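Local coordinates for ancillary protein 1 (Streptococcus pyogenes, PDB 2XI9), which serves as a pilus-presented adhesin in which an internal thioester bond is required for efficient interaction with host cells, at residues A248-K260 / D274-Q288. Sequence-based numbering, arbitrary orientation.
Sequences AIYYFTDSAELDK and DSTLAVAKILVEYAQ
V284 lies against the ring of Y251 in a CH-pi contact: its CG1 stands over one face, 3.5 Å from the ring centroid and displaced toward the CE1 side of the rim. The other methyl, CG2, turns to the helix 248-253, packing 3.7 Å from A248 CB and also meeting L258 CD1; with CG1 also against F252 CZ, the two branches of one valine serve four residues. With CG of Y251 anti to the backbone N (chi1 178°), the ring lies across V284 and its hydroxyl arrives at Q288, the two side chains crossing at about a right angle. There Q288 NE2 gives Y251 OH a weak, bent hydrogen bond of 3.1 Å, the amide plane standing 79° from the ring. A water bonded to both Y251 OH and Q288 OE1 makes a second link between the same two side chains. F252 approaches differently: Q288 CG and V284 O lie at its ring edge, while A287 CB sits 3.8 Å from F252 CE2.

Beyond the helix end the chain returns along the same partner. L258, at the centre of an inverse gamma turn, slides antiparallel to K281, its CD1 3.7 Å from K281 CG, and sets CB against L277 CD1. At the exposed far end K260, bent at chi2 and chi4, brings NZ to the syn side of D274 OD1, but tilted out of the carboxylate plane, in a 3.1 Å salt bridge.

Within the thioester domain, the short axes of 248-253 and 274-288 cross at -50° and approach to 9.6 Å. Helix 209-222 packs on both, V219 touching A248 and F252 while K222 meets L283, and H215 stacks on F252. R205 makes a cation-pi contact with Y251, and L247, just before A248 in helix 238-253, touches both L258 and L277.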
loop_
_atom_site.group_PDB
_atom_site.type_symbol
_atom_site.label_atom_id
_atom_site.label_comp_id
_atom_site.label_asym_id
_atom_site.label_seq_id
_atom_site.Cartn_x
_atom_site.Cartn_y
_atom_site.Cartn_z
ATOM N N ALA A 248 14.223 -6.210 -1.655
ATOM C CA ALA A 248 13.727 -6.361 -3.016
ATOM C C ALA A 248 12.544 -5.416 -3.259
ATOM O O ALA A 248 12.445 -4.825 -4.301
ATOM C CB ALA A 248 13.330 -7.819 -3.302
ATOM N N ILE A 249 11.713 -5.213 -2.250
ATOM C CA ILE A 249 10.648 -4.213 -2.349
ATOM C C ILE A 249 11.261 -2.801 -2.496
ATOM O O ILE A 249 10.871 -2.053 -3.395
ATOM C CB ILE A 249 9.680 -4.291 -1.136
ATOM C CG1 ILE A 249 8.837 -5.587 -1.186
ATOM C CG2 ILE A 249 8.836 -2.962 -1.038
ATOM C CD1 ILE A 249 7.862 -5.715 -2.363
ATOM N N TYR A 250 12.250 -2.480 -1.654
ATOM C CA TYR A 250 12.927 -1.187 -1.714
ATOM C C TYR A 250 13.635 -0.944 -3.055
ATOM O O TYR A 250 13.721 0.191 -3.499
ATOM C CB TYR A 250 13.940 -1.051 -0.581
ATOM C CG TYR A 250 13.378 -0.853 0.816
ATOM C CD1 TYR A 250 12.098 -0.320 1.030
ATOM C CD2 TYR A 250 14.127 -1.183 1.915
ATOM C CE1 TYR A 250 11.611 -0.112 2.297
ATOM C CE2 TYR A 250 13.642 -0.959 3.219
ATOM C CZ TYR A 250 12.380 -0.436 3.392
ATOM O OH TYR A 250 11.896 -0.208 4.662
ATOM N N TYR A 251 14.144 -2.012 -3.669
ATOM C CA TYR A 251 14.708 -1.954 -4.994
ATOM C C TYR A 251 13.751 -1.283 -5.989
ATOM O O TYR A 251 14.191 -0.468 -6.789
ATOM C CB TYR A 251 15.137 -3.360 -5.467
ATOM C CG TYR A 251 15.712 -3.389 -6.881
ATOM C CD1 TYR A 251 14.891 -3.569 -7.991
ATOM C CD2 TYR A 251 17.059 -3.187 -7.101
ATOM C CE1 TYR A 251 15.416 -3.568 -9.282
ATOM C CE2 TYR A 251 17.587 -3.199 -8.397
ATOM C CZ TYR A 251 16.759 -3.386 -9.471
ATOM O OH TYR A 251 17.278 -3.380 -10.748
ATOM N N PHE A 252 12.453 -1.586 -5.901
ATOM C CA PHE A 252 11.439 -1.047 -6.800
ATOM C C PHE A 252 10.811 0.218 -6.257
ATOM O O PHE A 252 10.534 1.103 -7.018
ATOM C CB PHE A 252 10.331 -2.088 -7.115
ATOM C CG PHE A 252 10.844 -3.273 -7.902
ATOM C CD1 PHE A 252 11.273 -3.112 -9.187
ATOM C CD2 PHE A 252 10.949 -4.531 -7.299
ATOM C CE1 PHE A 252 11.820 -4.227 -9.909
ATOM C CE2 PHE A 252 11.515 -5.624 -7.978
ATOM C CZ PHE A 252 11.918 -5.472 -9.276
ATOM N N THR A 253 10.562 0.306 -4.955
ATOM C CA THR A 253 9.870 1.515 -4.423
ATOM C C THR A 253 10.758 2.771 -4.246
ATOM O O THR A 253 10.281 3.919 -4.334
ATOM C CB THR A 253 9.183 1.228 -3.072
ATOM O OG1 THR A 253 10.161 0.855 -2.091
ATOM C CG2 THR A 253 8.163 0.119 -3.196
ATOM N N ASP A 254 12.015 2.526 -3.913
ATOM C CA ASP A 254 12.951 3.541 -3.484
ATOM C C ASP A 254 14.284 3.485 -4.239
ATOM O O ASP A 254 15.216 4.196 -3.912
ATOM C CB ASP A 254 13.170 3.385 -1.993
ATOM C CG ASP A 254 11.927 3.790 -1.169
ATOM O OD1 ASP A 254 11.617 5.004 -1.044
ATOM O OD2 ASP A 254 11.288 2.892 -0.622
ATOM N N SER A 255 14.361 2.650 -5.269
ATOM C CA SER A 255 15.567 2.514 -6.065
ATOM C C SER A 255 16.810 2.194 -5.205
ATOM O O SER A 255 17.862 2.740 -5.431
ATOM C CB SER A 255 15.781 3.763 -6.906
ATOM O OG SER A 255 14.695 3.945 -7.814
ATOM N N ALA A 256 16.663 1.304 -4.226
ATOM C CA ALA A 256 17.795 0.769 -3.470
ATOM C C ALA A 256 18.669 -0.044 -4.405
ATOM O O ALA A 256 18.162 -0.738 -5.338
ATOM C CB ALA A 256 17.324 -0.165 -2.303
ATOM N N GLU A 257 19.969 0.002 -4.136
ATOM C CA GLU A 257 20.930 -0.740 -4.934
ATOM C C GLU A 257 21.358 -1.980 -4.184
ATOM O O GLU A 257 21.639 -1.921 -3.003
ATOM C CB GLU A 257 22.121 0.136 -5.290
ATOM C CG GLU A 257 21.750 1.345 -6.148
ATOM C CD GLU A 257 21.280 0.988 -7.572
ATOM O OE1 GLU A 257 21.658 -0.079 -8.119
ATOM O OE2 GLU A 257 20.522 1.795 -8.170
ATOM N N LEU A 258 21.455 -3.092 -4.900
ATOM C CA LEU A 258 21.825 -4.370 -4.325
ATOM C C LEU A 258 23.326 -4.526 -4.412
ATOM O O LEU A 258 23.852 -5.414 -5.098
ATOM C CB LEU A 258 21.092 -5.503 -5.060
ATOM C CG LEU A 258 19.590 -5.312 -5.151
ATOM C CD1 LEU A 258 18.940 -6.519 -5.828
ATOM C CD2 LEU A 258 18.999 -5.076 -3.792
ATOM N N ASP A 259 24.015 -3.615 -3.729
ATOM C CA ASP A 259 25.454 -3.538 -3.748
ATOM C C ASP A 259 25.941 -3.430 -2.315
ATOM O O ASP A 259 25.566 -2.525 -1.601
ATOM C CB ASP A 259 25.886 -2.321 -4.562
ATOM C CG ASP A 259 27.380 -2.112 -4.564
ATOM O OD1 ASP A 259 28.020 -2.531 -5.549
ATOM O OD2 ASP A 259 27.925 -1.528 -3.596
ATOM N N LYS A 260 26.781 -4.379 -1.918
ATOM C CA LYS A 260 27.281 -4.475 -0.558
ATOM C C LYS A 260 27.834 -3.141 -0.081
ATOM O O LYS A 260 27.546 -2.694 1.020
ATOM C CB LYS A 260 28.362 -5.538 -0.509
ATOM C CG LYS A 260 28.690 -6.041 0.856
ATOM C CD LYS A 260 27.715 -7.144 1.280
ATOM C CE LYS A 260 28.188 -7.881 2.545
ATOM N NZ LYS A 260 29.633 -8.313 2.507
ATOM N N ASP A 274 26.518 -12.060 2.217
ATOM C CA ASP A 274 26.569 -12.250 0.741
ATOM C C ASP A 274 25.471 -13.186 0.206
ATOM O O ASP A 274 24.797 -12.846 -0.767
ATOM C CB ASP A 274 27.926 -12.806 0.313
ATOM C CG ASP A 274 29.070 -11.794 0.448
ATOM O OD1 ASP A 274 28.813 -10.583 0.603
ATOM O OD2 ASP A 274 30.242 -12.222 0.386
ATOM N N SER A 275 25.320 -14.362 0.822
ATOM C CA SER A 275 24.241 -15.321 0.467
ATOM C C SER A 275 22.859 -14.697 0.451
ATOM O O SER A 275 22.075 -14.980 -0.442
ATOM C CB SER A 275 24.207 -16.527 1.436
ATOM O OG SER A 275 25.427 -17.207 1.414
ATOM N N THR A 276 22.539 -13.878 1.453
ATOM C CA THR A 276 21.232 -13.242 1.566
ATOM C C THR A 276 20.994 -12.136 0.537
ATOM O O THR A 276 19.902 -12.044 -0.080
ATOM C CB THR A 276 20.968 -12.757 3.029
ATOM O OG1 THR A 276 21.119 -13.865 3.950
ATOM C CG2 THR A 276 19.629 -12.177 3.163
ATOM N N LEU A 277 22.018 -11.327 0.274
ATOM C CA LEU A 277 21.921 -10.351 -0.787
ATOM C C LEU A 277 21.776 -11.059 -2.166
ATOM O O LEU A 277 21.081 -10.583 -3.067
ATOM C CB LEU A 277 23.152 -9.412 -0.724
ATOM C CG LEU A 277 23.200 -8.344 -1.808
ATOM C CD1 LEU A 277 21.997 -7.411 -1.699
ATOM C CD2 LEU A 277 24.549 -7.587 -1.744
ATOM N N ALA A 278 22.396 -12.220 -2.346
ATOM C CA ALA A 278 22.251 -12.934 -3.638
ATOM C C ALA A 278 20.771 -13.344 -3.825
ATOM O O ALA A 278 20.226 -13.271 -4.921
ATOM C CB ALA A 278 23.173 -14.133 -3.716
ATOM N N VAL A 279 20.111 -13.756 -2.745
ATOM C CA VAL A 279 18.684 -14.081 -2.818
ATOM C C VAL A 279 17.823 -12.834 -3.071
ATOM O O VAL A 279 16.851 -12.867 -3.860
ATOM C CB VAL A 279 18.221 -14.873 -1.589
ATOM C CG1 VAL A 279 16.668 -14.934 -1.518
ATOM C CG2 VAL A 279 18.845 -16.257 -1.613
ATOM N N ALA A 280 18.191 -11.700 -2.482
ATOM C CA ALA A 280 17.491 -10.465 -2.790
ATOM C C ALA A 280 17.585 -10.216 -4.299
ATOM O O ALA A 280 16.602 -9.839 -4.926
ATOM C CB ALA A 280 18.067 -9.291 -2.007
ATOM N N LYS A 281 18.769 -10.441 -4.859
ATOM C CA LYS A 281 18.999 -10.277 -6.316
ATOM C C LYS A 281 18.147 -11.251 -7.174
ATOM O O LYS A 281 17.591 -10.857 -8.217
ATOM C CB LYS A 281 20.475 -10.426 -6.676
ATOM C CG LYS A 281 21.411 -9.301 -6.172
ATOM C CD LYS A 281 22.852 -9.418 -6.790
ATOM C CE LYS A 281 23.796 -8.329 -6.240
ATOM N NZ LYS A 281 25.222 -8.586 -6.582
ATOM N N ILE A 282 18.071 -12.508 -6.742
ATOM C CA ILE A 282 17.120 -13.487 -7.334
ATOM C C ILE A 282 15.666 -13.009 -7.334
ATOM O O ILE A 282 15.007 -13.052 -8.350
ATOM C CB ILE A 282 17.235 -14.878 -6.629
ATOM C CG1 ILE A 282 18.527 -15.554 -7.067
ATOM C CG2 ILE A 282 16.011 -15.781 -6.978
ATOM C CD1 ILE A 282 19.082 -16.604 -6.053
ATOM N N LEU A 283 15.188 -12.487 -6.205
ATOM C CA LEU A 283 13.836 -11.977 -6.120
ATOM C C LEU A 283 13.610 -10.852 -7.128
ATOM O O LEU A 283 12.624 -10.846 -7.880
ATOM C CB LEU A 283 13.525 -11.529 -4.711
ATOM C CG LEU A 283 13.451 -12.613 -3.630
ATOM C CD1 LEU A 283 13.184 -11.911 -2.263
ATOM C CD2 LEU A 283 12.420 -13.680 -3.954
ATOM N N VAL A 284 14.568 -9.929 -7.196
ATOM C CA VAL A 284 14.442 -8.825 -8.094
ATOM C C VAL A 284 14.462 -9.283 -9.555
ATOM O O VAL A 284 13.675 -8.780 -10.393
ATOM C CB VAL A 284 15.557 -7.803 -7.747
ATOM C CG1 VAL A 284 15.759 -6.820 -8.871
ATOM C CG2 VAL A 284 15.178 -7.098 -6.426
ATOM N N GLU A 285 15.347 -10.213 -9.868
ATOM C CA GLU A 285 15.518 -10.682 -11.247
ATOM C C GLU A 285 14.294 -11.488 -11.715
ATOM O O GLU A 285 13.842 -11.333 -12.820
ATOM C CB GLU A 285 16.816 -11.501 -11.397
ATOM C CG GLU A 285 18.101 -10.640 -11.308
ATOM C CD GLU A 285 19.390 -11.485 -11.311
ATOM O OE1 GLU A 285 19.327 -12.714 -11.599
ATOM O OE2 GLU A 285 20.486 -10.908 -11.050
ATOM N N TYR A 286 13.703 -12.273 -10.817
ATOM C CA TYR A 286 12.461 -12.942 -11.104
ATOM C C TYR A 286 11.390 -11.897 -11.390
ATOM O O TYR A 286 10.737 -11.914 -12.432
ATOM C CB TYR A 286 12.030 -13.872 -9.933
ATOM C CG TYR A 286 10.610 -14.344 -10.105
ATOM C CD1 TYR A 286 10.253 -15.169 -11.152
ATOM C CD2 TYR A 286 9.618 -13.916 -9.258
ATOM C CE1 TYR A 286 8.914 -15.583 -11.331
ATOM C CE2 TYR A 286 8.277 -14.316 -9.433
ATOM C CZ TYR A 286 7.944 -15.152 -10.450
ATOM O OH TYR A 286 6.616 -15.531 -10.610
ATOM N N ALA A 287 11.221 -10.966 -10.470
ATOM C CA ALA A 287 10.217 -9.926 -10.633
ATOM C C ALA A 287 10.335 -9.191 -11.959
ATOM O O ALA A 287 9.336 -8.992 -12.697
ATOM C CB ALA A 287 10.292 -8.948 -9.413
ATOM N N GLN A 288 11.566 -8.829 -12.301
ATOM C CA GLN A 288 11.823 -8.174 -13.583
ATOM C C GLN A 288 11.615 -9.017 -14.835
ATOM O O GLN A 288 11.548 -8.465 -15.955
ATOM C CB GLN A 288 13.262 -7.629 -13.585
ATOM C CG GLN A 288 13.440 -6.488 -12.649
ATOM C CD GLN A 288 14.902 -6.009 -12.560
ATOM O OE1 GLN A 288 15.863 -6.792 -12.691
ATOM N NE2 GLN A 288 15.061 -4.712 -12.398
HETATM O O HOH W 1 18.327 -6.113 -11.941
#